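Acetylornithine aminotransferase (Aquifex aeolicus, PDB 2EH6) catalyses the pyridoxal-phosphate-dependent transfer of an amino group from N(2)-acetyl-L-ornithine to 2-oxoglutarate in arginine biosynthesis, working as a homodimer. Local coordinates at residues 82-87 and 231-236; 108-113 and 204-209. All coordinates share one frame; numbering follows the deposited sequence.

Overall arrangement
Both contacts border the mixed sheet of the class-III aminotransferase fold that contains strands 87-92, 208-212 and 236-239, and their centres lie about 16 Å apart on the same side of the chain's centre. Along the chain the order is 82-87, 108-113, 204-209, 231-236, so contact 2 falls wholly between the two halves of contact 1. The two meet where strands 208-212 and 236-239 run side by side: Asp235 OD2 lies 2.7 Å from Leu209 N, a probable hydrogen bond. Contact 1 joins the loops before strands 87-92 and 236-239, and contact 2 packs the end of a flanking helix, 95-112, against the entry of a third strand, 208-212.

Contact 1. Residues 82-87 and 231-236; sequences HFWTEG and NLKPDV
With chi1 at 66°, Trp84 holds CG between its backbone N and carbonyl carbon, which swings the indole across to Lys233 and Pro234; Phe83, its CG anti to N (chi1 -161°), reaches Pro234 beside it. The indole edge makes the one hydrogen bond of the contact: NE1 donates to Pro234 O at 2.8 Å, moderately bent, with the acceptor practically in the ring plane. The donor in turn sits in the carbonyl plane, on a lone pair of the oxygen. Over one face of the indole comes Lys233, whose CB stands 3.4 Å from the centroid of the six-membered ring, almost on its normal, a CH-pi contact. The lysine chain then carries on across that face, CG near CE3 and CD near CZ3. Thr85 CG2 covers the opposite face, so the indole is clamped between two aliphatic groups while its N-H fixes its rotation. Pro234 CD packs 3.7 Å from Trp84 CD1. Phe83 CZ approaches the same Pro234 O at 3.5 Å, and its ring takes Trp84 CD1 over one face. Behind this, Tyr227 OH bonds to Trp84 N and Asp235 forms a salt bridge with Arg255. Two irregular loops are thus fastened together at the entrances of strands 87-92 and 236-239; with the Pro234 side chain about 14 Å from the pyridoxal phosphate, they belong to the sheet framework of the class-III aminotransferase fold, not the pocket.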
loop_
_atom_site.group_PDB
_atom_site.type_symbol
_atom_site.label_atom_id
_atom_site.label_comp_id
_atom_site.label_asym_id
_atom_site.label_seq_id
_atom_site.Cartn_x
_atom_site.Cartn_y
_atom_site.Cartn_z
ATOM N N HIS A 82 -6.391 -22.342 -7.068
ATOM C CA HIS A 82 -7.821 -22.230 -6.801
ATOM C C HIS A 82 -8.564 -21.387 -7.828
ATOM O O HIS A 82 -9.790 -21.312 -7.793
ATOM C CB HIS A 82 -8.067 -21.644 -5.410
ATOM C CG HIS A 82 -7.869 -22.622 -4.295
ATOM N ND1 HIS A 82 -6.631 -23.124 -3.953
ATOM C CD2 HIS A 82 -8.752 -23.173 -3.430
ATOM C CE1 HIS A 82 -6.761 -23.941 -2.923
ATOM N NE2 HIS A 82 -8.038 -23.987 -2.585
ATOM N N PHE A 83 -7.830 -20.746 -8.733
ATOM C CA PHE A 83 -8.451 -19.913 -9.758
ATOM C C PHE A 83 -9.108 -20.826 -10.805
ATOM O O PHE A 83 -8.701 -21.978 -10.969
ATOM C CB PHE A 83 -7.396 -19.008 -10.405
ATOM C CG PHE A 83 -7.972 -17.816 -11.129
ATOM C CD1 PHE A 83 -8.843 -16.943 -10.480
ATOM C CD2 PHE A 83 -7.623 -17.552 -12.449
ATOM C CE1 PHE A 83 -9.358 -15.824 -11.130
ATOM C CE2 PHE A 83 -8.131 -16.435 -13.113
ATOM C CZ PHE A 83 -9.001 -15.567 -12.454
ATOM N N TRP A 84 -10.117 -20.315 -11.508
ATOM C CA TRP A 84 -10.828 -21.121 -12.499
ATOM C C TRP A 84 -10.009 -21.512 -13.729
ATOM O O TRP A 84 -10.351 -22.466 -14.422
ATOM C CB TRP A 84 -12.116 -20.415 -12.946
ATOM C CG TRP A 84 -11.901 -19.140 -13.702
ATOM C CD1 TRP A 84 -11.651 -17.906 -13.178
ATOM C CD2 TRP A 84 -11.899 -18.980 -15.128
ATOM N NE1 TRP A 84 -11.491 -16.986 -14.188
ATOM C CE2 TRP A 84 -11.639 -17.618 -15.394
ATOM C CE3 TRP A 84 -12.090 -19.857 -16.207
ATOM C CZ2 TRP A 84 -11.563 -17.105 -16.698
ATOM C CZ3 TRP A 84 -12.014 -19.349 -17.506
ATOM C CH2 TRP A 84 -11.753 -17.984 -17.738
ATOM N N THR A 85 -8.937 -20.779 -14.012
ATOM C CA THR A 85 -8.102 -21.098 -15.162
ATOM C C THR A 85 -6.650 -20.745 -14.867
ATOM O O THR A 85 -6.324 -20.353 -13.747
ATOM C CB THR A 85 -8.577 -20.342 -16.425
ATOM O OG1 THR A 85 -7.842 -20.812 -17.562
ATOM C CG2 THR A 85 -8.367 -18.840 -16.269
ATOM N N GLU A 86 -5.780 -20.897 -15.859
ATOM C CA GLU A 86 -4.368 -20.581 -15.674
ATOM C C GLU A 86 -4.212 -19.071 -15.563
ATOM O O GLU A 86 -4.841 -18.317 -16.308
ATOM C CB GLU A 86 -3.540 -21.093 -16.855
ATOM C CG GLU A 86 -3.685 -22.577 -17.136
ATOM C CD GLU A 86 -3.468 -23.426 -15.900
ATOM O OE1 GLU A 86 -2.530 -23.133 -15.124
ATOM O OE2 GLU A 86 -4.233 -24.396 -15.707
ATOM N N GLY A 87 -3.371 -18.629 -14.637
ATOM C CA GLY A 87 -3.181 -17.203 -14.458
ATOM C C GLY A 87 -1.877 -16.842 -13.787
ATOM O O GLY A 87 -1.060 -17.706 -13.472
ATOM N N ASN A 231 -19.957 -19.813 -10.206
ATOM C CA ASN A 231 -19.181 -20.356 -11.315
ATOM C C ASN A 231 -18.804 -19.281 -12.331
ATOM O O ASN A 231 -18.866 -19.503 -13.540
ATOM C CB ASN A 231 -19.968 -21.473 -12.012
ATOM C CG ASN A 231 -20.196 -22.672 -11.112
ATOM O OD1 ASN A 231 -19.244 -23.280 -10.618
ATOM N ND2 ASN A 231 -21.460 -23.018 -10.890
ATOM N N LEU A 232 -18.416 -18.114 -11.834
ATOM C CA LEU A 232 -18.022 -17.016 -12.709
ATOM C C LEU A 232 -16.624 -17.265 -13.259
ATOM O O LEU A 232 -15.886 -18.101 -12.737
ATOM C CB LEU A 232 -18.047 -15.693 -11.939
ATOM C CG LEU A 232 -19.428 -15.245 -11.470
ATOM C CD1 LEU A 232 -19.297 -14.111 -10.474
ATOM C CD2 LEU A 232 -20.254 -14.828 -12.669
ATOM N N LYS A 233 -16.265 -16.538 -14.311
ATOM C CA LYS A 233 -14.951 -16.684 -14.927
ATOM C C LYS A 233 -14.315 -15.315 -15.143
ATOM O O LYS A 233 -14.145 -14.862 -16.274
ATOM C CB LYS A 233 -15.078 -17.423 -16.262
ATOM C CG LYS A 233 -15.624 -18.834 -16.126
ATOM C CD LYS A 233 -15.832 -19.480 -17.488
ATOM C CE LYS A 233 -16.294 -20.923 -17.341
ATOM N NZ LYS A 233 -17.527 -21.021 -16.501
ATOM N N PRO A 234 -13.949 -14.639 -14.045
ATOM C CA PRO A 234 -13.331 -13.313 -14.120
ATOM C C PRO A 234 -11.978 -13.287 -14.823
ATOM O O PRO A 234 -11.203 -14.244 -14.763
ATOM C CB PRO A 234 -13.233 -12.901 -12.650
ATOM C CG PRO A 234 -13.050 -14.219 -11.943
ATOM C CD PRO A 234 -14.063 -15.093 -12.644
ATOM N N ASP A 235 -11.700 -12.181 -15.501
ATOM C CA ASP A 235 -10.437 -12.019 -16.196
ATOM C C ASP A 235 -9.389 -11.572 -15.175
ATOM O O ASP A 235 -8.207 -11.894 -15.294
ATOM C CB ASP A 235 -10.594 -10.978 -17.304
ATOM C CG ASP A 235 -11.647 -11.382 -18.328
ATOM O OD1 ASP A 235 -11.378 -12.316 -19.103
ATOM O OD2 ASP A 235 -12.740 -10.781 -18.347
ATOM N N VAL A 236 -9.840 -10.831 -14.168
ATOM C CA VAL A 236 -8.953 -10.345 -13.114
ATOM C C VAL A 236 -9.699 -10.238 -11.786
ATOM O O VAL A 236 -10.874 -9.876 -11.751
ATOM C CB VAL A 236 -8.398 -8.931 -13.432
ATOM C CG1 VAL A 236 -7.350 -8.536 -12.389
ATOM C CG2 VAL A 236 -7.794 -8.892 -14.828
#

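Contact 2. Residues 108-113 and 204-209; sequences KYWRDK and EKDVLL
Tyr109 meets Leu208 through CD2 and CE2 of its ring, CD2 lying 3.7 Å from Leu208 CD1 and CE2 near Leu208 CD2, so that both methyls of the leucine are engaged. Next on the helix, Trp110 has CG anti to its carbonyl carbon (chi1 -68°), which lays the indole along segment 204-209, its NE1 side by Leu208 and its six-membered ring by Asp206. On the pyrrole side NE1 lies 3.8 Å from Leu208 CG, while its N-H is hydrogen-bonded to Ala174 O. The far end of the indole reaches Asp206: CH2 is 3.2 Å from Asp206 OD2, and the ring and carboxylate planes are 72° apart. CZ2 also comes to 3.3 Å from Asp206 O. Tyr109 CD2 covers one face of the indole, and Lys117 adds a cation-pi contact. A leucine in place of Trp110 would probably leave Ala174 O without its indole donor and open a gap between the helix and Leu208 and Asp206. Further on, Asp112 OD2 forms a salt bridge back to Lys108 NZ at 3.1 Å. Through Tyr109 and Trp110 the last turn of helix 95-112 packs against the link from helix 192-205 into strand 208-212, with Val258 of helix 256-259 touching both Tyr109 and Leu208, and strand 173-178 bonded alongside Leu208.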
loop_
_atom_site.group_PDB
_atom_site.type_symbol
_atom_site.label_atom_id
_atom_site.label_comp_id
_atom_site.label_asym_id
_atom_site.label_seq_id
_atom_site.Cartn_x
_atom_site.Cartn_y
_atom_site.Cartn_z
ATOM N N LYS A 108 -4.009 -1.309 -20.246
ATOM C CA LYS A 108 -2.869 -1.660 -21.081
ATOM C C LYS A 108 -3.176 -2.879 -21.947
ATOM O O LYS A 108 -2.704 -2.978 -23.085
ATOM C CB LYS A 108 -1.625 -1.923 -20.232
ATOM C CG LYS A 108 -0.393 -2.162 -21.076
ATOM C CD LYS A 108 0.886 -2.015 -20.290
ATOM C CE LYS A 108 2.088 -2.203 -21.195
ATOM N NZ LYS A 108 2.075 -3.554 -21.839
ATOM N N TYR A 109 -3.979 -3.793 -21.413
ATOM C CA TYR A 109 -4.360 -4.996 -22.144
ATOM C C TYR A 109 -4.923 -4.640 -23.522
ATOM O O TYR A 109 -4.462 -5.155 -24.544
ATOM C CB TYR A 109 -5.416 -5.771 -21.358
ATOM C CG TYR A 109 -6.002 -6.944 -22.110
ATOM C CD1 TYR A 109 -5.226 -8.059 -22.416
ATOM C CD2 TYR A 109 -7.337 -6.942 -22.509
ATOM C CE1 TYR A 109 -5.766 -9.149 -23.098
ATOM C CE2 TYR A 109 -7.889 -8.026 -23.195
ATOM C CZ TYR A 109 -7.097 -9.124 -23.482
ATOM O OH TYR A 109 -7.637 -10.198 -24.156
ATOM N N TRP A 110 -5.919 -3.758 -23.536
ATOM C CA TRP A 110 -6.558 -3.338 -24.778
ATOM C C TRP A 110 -5.638 -2.510 -25.662
ATOM O O TRP A 110 -5.760 -2.539 -26.886
ATOM C CB TRP A 110 -7.847 -2.569 -24.476
ATOM C CG TRP A 110 -8.914 -3.434 -23.876
ATOM C CD1 TRP A 110 -9.480 -3.301 -22.640
ATOM C CD2 TRP A 110 -9.534 -4.577 -24.479
ATOM N NE1 TRP A 110 -10.413 -4.290 -22.437
ATOM C CE2 TRP A 110 -10.467 -5.086 -23.550
ATOM C CE3 TRP A 110 -9.392 -5.221 -25.719
ATOM C CZ2 TRP A 110 -11.257 -6.211 -23.819
ATOM C CZ3 TRP A 110 -10.178 -6.342 -25.986
ATOM C CH2 TRP A 110 -11.099 -6.823 -25.039
ATOM N N ARG A 111 -4.718 -1.773 -25.050
ATOM C CA ARG A 111 -3.765 -0.973 -25.809
ATOM C C ARG A 111 -2.806 -1.898 -26.550
ATOM O O ARG A 111 -2.449 -1.643 -27.705
ATOM C CB ARG A 111 -2.970 -0.046 -24.884
ATOM C CG ARG A 111 -3.740 1.178 -24.419
ATOM C CD ARG A 111 -3.810 2.235 -25.513
ATOM N NE ARG A 111 -2.545 2.950 -25.678
ATOM C CZ ARG A 111 -2.121 3.929 -24.881
ATOM N NH1 ARG A 111 -2.861 4.323 -23.853
ATOM N NH2 ARG A 111 -0.957 4.522 -25.114
ATOM N N ASP A 112 -2.387 -2.974 -25.893
ATOM C CA ASP A 112 -1.492 -3.930 -26.542
ATOM C C ASP A 112 -2.159 -4.592 -27.751
ATOM O O ASP A 112 -1.513 -5.055 -28.684
ATOM C CB ASP A 112 -1.111 -5.011 -25.523
ATOM C CG ASP A 112 -0.239 -4.419 -24.423
ATOM O OD1 ASP A 112 0.542 -3.517 -24.727
ATOM O OD2 ASP A 112 -0.318 -4.892 -23.291
ATOM N N LYS A 113 -3.504 -4.663 -27.683
ATOM C CA LYS A 113 -4.260 -5.333 -28.743
ATOM C C LYS A 113 -4.667 -4.372 -29.861
ATOM O O LYS A 113 -5.371 -4.725 -30.797
ATOM C CB LYS A 113 -5.511 -5.938 -28.113
ATOM C CG LYS A 113 -5.196 -7.158 -27.245
ATOM C CD LYS A 113 -6.373 -8.133 -27.174
ATOM C CE LYS A 113 -6.002 -9.444 -26.475
ATOM N NZ LYS A 113 -4.775 -9.977 -27.061
ATOM N N GLU A 204 -19.910 -11.399 -24.658
ATOM C CA GLU A 204 -20.500 -10.952 -25.925
ATOM C C GLU A 204 -20.066 -9.536 -26.352
ATOM O O GLU A 204 -19.849 -9.252 -27.521
ATOM C CB GLU A 204 -22.021 -11.050 -25.816
ATOM C CG GLU A 204 -22.498 -12.502 -25.807
ATOM C CD GLU A 204 -24.011 -12.544 -25.855
ATOM O OE1 GLU A 204 -24.583 -12.030 -26.807
ATOM O OE2 GLU A 204 -24.610 -13.112 -24.940
ATOM N N LYS A 205 -19.979 -8.615 -25.369
ATOM C CA LYS A 205 -19.533 -7.252 -25.697
ATOM C C LYS A 205 -18.002 -7.149 -25.772
ATOM O O LYS A 205 -17.430 -6.123 -26.131
ATOM C CB LYS A 205 -20.062 -6.289 -24.624
ATOM C CG LYS A 205 -21.546 -5.968 -24.799
ATOM C CD LYS A 205 -21.840 -5.276 -26.130
ATOM C CE LYS A 205 -23.296 -4.810 -26.233
ATOM N NZ LYS A 205 -24.196 -5.952 -26.069
ATOM N N ASP A 206 -17.338 -8.256 -25.380
ATOM C CA ASP A 206 -15.869 -8.284 -25.334
ATOM C C ASP A 206 -15.298 -7.267 -24.334
ATOM O O ASP A 206 -14.465 -6.423 -24.644
ATOM C CB ASP A 206 -15.305 -8.036 -26.736
ATOM C CG ASP A 206 -13.907 -8.644 -26.843
ATOM O OD1 ASP A 206 -13.749 -9.797 -26.434
ATOM O OD2 ASP A 206 -13.008 -7.979 -27.353
ATOM N N VAL A 207 -15.820 -7.363 -23.094
ATOM C CA VAL A 207 -15.355 -6.491 -22.019
ATOM C C VAL A 207 -14.817 -7.310 -20.842
ATOM O O VAL A 207 -15.369 -8.336 -20.465
ATOM C CB VAL A 207 -16.546 -5.653 -21.549
ATOM C CG1 VAL A 207 -16.192 -4.924 -20.254
ATOM C CG2 VAL A 207 -16.923 -4.639 -22.612
ATOM N N LEU A 208 -13.716 -6.852 -20.251
ATOM C CA LEU A 208 -13.102 -7.561 -19.134
ATOM C C LEU A 208 -13.938 -7.511 -17.866
ATOM O O LEU A 208 -14.517 -6.479 -17.529
ATOM C CB LEU A 208 -11.711 -6.991 -18.834
ATOM C CG LEU A 208 -10.624 -7.102 -19.905
ATOM C CD1 LEU A 208 -9.334 -6.468 -19.387
ATOM C CD2 LEU A 208 -10.396 -8.565 -20.261
ATOM N N LEU A 209 -14.000 -8.641 -17.171
ATOM C CA LEU A 209 -14.733 -8.738 -15.917
ATOM C C LEU A 209 -13.694 -8.714 -14.800
ATOM O O LEU A 209 -12.841 -9.598 -14.710
ATOM C CB LEU A 209 -15.538 -10.041 -15.855
ATOM C CG LEU A 209 -16.258 -10.331 -14.533
ATOM C CD1 LEU A 209 -17.205 -9.192 -14.200
ATOM C CD2 LEU A 209 -17.008 -11.648 -14.629
#